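Local atomic coordinates of acetyl-CoA C-acetyltransferase (Syntrophomonas wolfei subsp. wolfei, PDB entry 7N7Z), a protein that probably catalyses the reversible thiolase condensation of two acetyl-CoA molecules to acetoacetyl-CoA and free CoA. Residues G50-I55 with T111-V116. Sequence-based numbering, arbitrary orientation.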
ATOM      1  N   GLY B  50      40.797  -8.603  -1.170  1.00 36.16           N
ATOM      2  CA  GLY B  50      41.165  -7.521  -2.065  1.00 35.95           C
ATOM      3  C   GLY B  50      41.565  -7.955  -3.461  1.00 38.80           C
ATOM      4  O   GLY B  50      41.680  -7.095  -4.341  1.00 40.18           O
ATOM      5  N   ILE B  51      41.782  -9.250  -3.686  1.00 40.16           N
ATOM      6  CA  ILE B  51      42.197  -9.757  -4.989  1.00 39.70           C
ATOM      7  C   ILE B  51      41.110 -10.565  -5.674  1.00 38.33           C
ATOM      8  O   ILE B  51      41.322 -11.035  -6.802  1.00 35.07           O
ATOM      9  CB  ILE B  51      43.490 -10.589  -4.881  1.00 38.58           C
ATOM     10  CG1 ILE B  51      43.218 -11.912  -4.160  1.00 42.27           C
ATOM     11  CG2 ILE B  51      44.570  -9.793  -4.163  1.00 42.06           C
ATOM     12  CD1 ILE B  51      44.469 -12.672  -3.773  1.00 39.17           C
ATOM     13  N   ILE B  52      39.954 -10.748  -5.037  1.00 38.15           N
ATOM     14  CA  ILE B  52      38.857 -11.467  -5.673  1.00 36.92           C
ATOM     15  C   ILE B  52      38.376 -10.667  -6.878  1.00 33.25           C
ATOM     16  O   ILE B  52      38.183  -9.448  -6.798  1.00 33.90           O
ATOM     17  CB  ILE B  52      37.725 -11.721  -4.666  1.00 37.65           C
ATOM     18  CG1 ILE B  52      38.205 -12.691  -3.581  1.00 37.97           C
ATOM     19  CG2 ILE B  52      36.488 -12.266  -5.375  1.00 32.70           C
ATOM     20  CD1 ILE B  52      37.202 -12.933  -2.463  1.00 33.14           C
ATOM     21  N   ASP B  53      38.179 -11.356  -8.004  1.00 33.73           N
ATOM     22  CA  ASP B  53      37.948 -10.664  -9.267  1.00 32.42           C
ATOM     23  C   ASP B  53      36.497 -10.236  -9.449  1.00 34.59           C
ATOM     24  O   ASP B  53      36.231  -9.265 -10.166  1.00 31.45           O
ATOM     25  CB  ASP B  53      38.365 -11.558 -10.436  1.00 32.89           C
ATOM     26  CG  ASP B  53      39.865 -11.754 -10.509  1.00 36.96           C
ATOM     27  OD1 ASP B  53      40.598 -10.749 -10.400  1.00 34.97           O
ATOM     28  OD2 ASP B  53      40.309 -12.911 -10.674  1.00 37.38           O
ATOM     29  N   GLU B  54      35.551 -10.935  -8.829  1.00 30.98           N
ATOM     30  CA  GLU B  54      34.143 -10.630  -9.036  1.00 29.35           C
ATOM     31  C   GLU B  54      33.325 -11.270  -7.927  1.00 27.86           C
ATOM     32  O   GLU B  54      33.827 -12.073  -7.137  1.00 29.82           O
ATOM     33  CB  GLU B  54      33.661 -11.128 -10.405  1.00 30.27           C
ATOM     34  CG  GLU B  54      33.564 -12.653 -10.508  1.00 33.34           C
ATOM     35  CD  GLU B  54      32.959 -13.121 -11.818  1.00 36.13           C
ATOM     36  OE1 GLU B  54      32.267 -12.317 -12.476  1.00 35.93           O
ATOM     37  OE2 GLU B  54      33.168 -14.296 -12.183  1.00 36.71           O
ATOM     38  N   ILE B  55      32.048 -10.903  -7.888  1.00 26.70           N
ATOM     39  CA  ILE B  55      31.042 -11.614  -7.113  1.00 24.37           C
ATOM     40  C   ILE B  55      29.874 -11.907  -8.042  1.00 30.14           C
ATOM     41  O   ILE B  55      29.393 -11.009  -8.745  1.00 28.45           O
ATOM     42  CB  ILE B  55      30.569 -10.815  -5.883  1.00 24.04           C
ATOM     43  CG1 ILE B  55      29.539 -11.631  -5.094  1.00 28.28           C
ATOM     44  CG2 ILE B  55      29.984  -9.473  -6.301  1.00 27.77           C
ATOM     45  CD1 ILE B  55      29.063 -10.962  -3.825  1.00 29.72           C
ATOM     46  N   THR B 111      38.426 -14.463 -15.231  1.00 38.22           N
ATOM     47  CA  THR B 111      38.726 -14.207 -13.833  1.00 42.27           C
ATOM     48  C   THR B 111      39.555 -15.362 -13.289  1.00 37.37           C
ATOM     49  O   THR B 111      39.506 -16.483 -13.800  1.00 34.76           O
ATOM     50  CB  THR B 111      37.454 -14.040 -12.989  1.00 38.46           C
ATOM     51  OG1 THR B 111      36.679 -15.244 -13.049  1.00 40.88           O
ATOM     52  CG2 THR B 111      36.618 -12.871 -13.492  1.00 37.55           C
ATOM     53  N   ASP B 112      40.324 -15.071 -12.242  1.00 40.24           N
ATOM     54  CA  ASP B 112      41.086 -16.089 -11.532  1.00 41.42           C
ATOM     55  C   ASP B 112      40.431 -16.511 -10.226  1.00 38.18           C
ATOM     56  O   ASP B 112      40.525 -17.683  -9.846  1.00 34.60           O
ATOM     57  CB  ASP B 112      42.502 -15.582 -11.242  1.00 40.41           C
ATOM     58  CG  ASP B 112      43.231 -15.146 -12.498  1.00 46.12           C
ATOM     59  OD1 ASP B 112      42.944 -15.713 -13.572  1.00 47.10           O
ATOM     60  OD2 ASP B 112      44.088 -14.240 -12.413  1.00 46.99           O
ATOM     61  N   ILE B 113      39.764 -15.585  -9.539  1.00 38.30           N
ATOM     62  CA  ILE B 113      39.083 -15.853  -8.279  1.00 37.41           C
ATOM     63  C   ILE B 113      37.705 -15.217  -8.351  1.00 37.00           C
ATOM     64  O   ILE B 113      37.584 -14.023  -8.646  1.00 35.67           O
ATOM     65  CB  ILE B 113      39.867 -15.302  -7.072  1.00 38.82           C
ATOM     66  CG1 ILE B 113      41.357 -15.635  -7.202  1.00 38.38           C
ATOM     67  CG2 ILE B 113      39.290 -15.852  -5.771  1.00 37.10           C
ATOM     68  CD1 ILE B 113      42.211 -15.079  -6.084  1.00 40.14           C
ATOM     69  N   SER B 114      36.669 -16.010  -8.083  1.00 33.33           N
ATOM     70  CA  SER B 114      35.292 -15.539  -8.142  1.00 35.13           C
ATOM     71  C   SER B 114      34.572 -15.912  -6.856  1.00 33.39           C
ATOM     72  O   SER B 114      34.649 -17.059  -6.406  1.00 34.23           O
ATOM     73  CB  SER B 114      34.554 -16.134  -9.346  1.00 34.31           C
ATOM     74  OG  SER B 114      34.996 -15.548 -10.559  1.00 35.60           O
ATOM     75  N   LEU B 115      33.882 -14.940  -6.269  1.00 30.50           N
ATOM     76  CA  LEU B 115      33.021 -15.183  -5.122  1.00 30.05           C
ATOM     77  C   LEU B 115      31.601 -15.425  -5.616  1.00 29.54           C
ATOM     78  O   LEU B 115      31.103 -14.689  -6.472  1.00 28.27           O
ATOM     79  CB  LEU B 115      33.058 -13.995  -4.160  1.00 27.55           C
ATOM     80  CG  LEU B 115      32.047 -14.023  -3.012  1.00 29.07           C
ATOM     81  CD1 LEU B 115      32.222 -15.274  -2.163  1.00 29.17           C
ATOM     82  CD2 LEU B 115      32.175 -12.772  -2.156  1.00 28.40           C
ATOM     83  N   VAL B 116      30.961 -16.464  -5.091  1.00 27.56           N
ATOM     84  CA  VAL B 116      29.567 -16.766  -5.399  1.00 28.78           C
ATOM     85  C   VAL B 116      28.785 -16.719  -4.096  1.00 27.54           C
ATOM     86  O   VAL B 116      29.113 -17.438  -3.144  1.00 28.29           O
ATOM     87  CB  VAL B 116      29.407 -18.131  -6.085  1.00 26.82           C
ATOM     88  CG1 VAL B 116      27.932 -18.429  -6.332  1.00 29.13           C
ATOM     89  CG2 VAL B 116      30.185 -18.166  -7.388  1.00 31.78           C
TER
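Ile-55 and Leu-115 lie side by side where strands 54-58 and 113-121 start out in parallel within the mixed sheet of the N-terminal thiolase domain. CD1 of Ile-55 is 4.0 Å from CD2 of Leu-115. On the same face, CG2 of Ile-52 touches CB of Leu-115, while its side chain crosses that of Ile-113 at about a right angle, CG1 of Ile-52 against CG2 of Ile-113; helix 30-45 packs on Ile-52 and Leu-115. Farther out, CD1 of Ile-113 meets CG1 of Ile-51 at 3.8 Å. The backbones are joined by Leu-115 N to Glu-54 O, a nearly straight bond (170°), and by Asp-53 N to Ile-113 O.

At the start of strand 113-121, Asp-53 OD2 accepts two backbone N-H groups, from Asp-112 N at 2.7 Å and Ile-113 N at 3.0 Å. They approach from opposite faces of the carboxylate plane, both on the anti side, and OD1 is left to a salt bridge with Arg-82. Replacing Asp-53 by an alanine would probably leave both amides without their shared acceptor and Arg-82 without its carboxylate partner. On the other face of the sheet, CG of Glu-54 lies between the backbone N and the carbonyl carbon (chi1 71°), and the extended chain beyond it brings OE2 to Ser-114, while OE1 pairs with Arg-97 of the second subunit. Ser-114 OG accepts from Thr-111 OG1 and donates to the anti lone pair of Glu-54 OE2, 2.7 Å from Ser-114 OG.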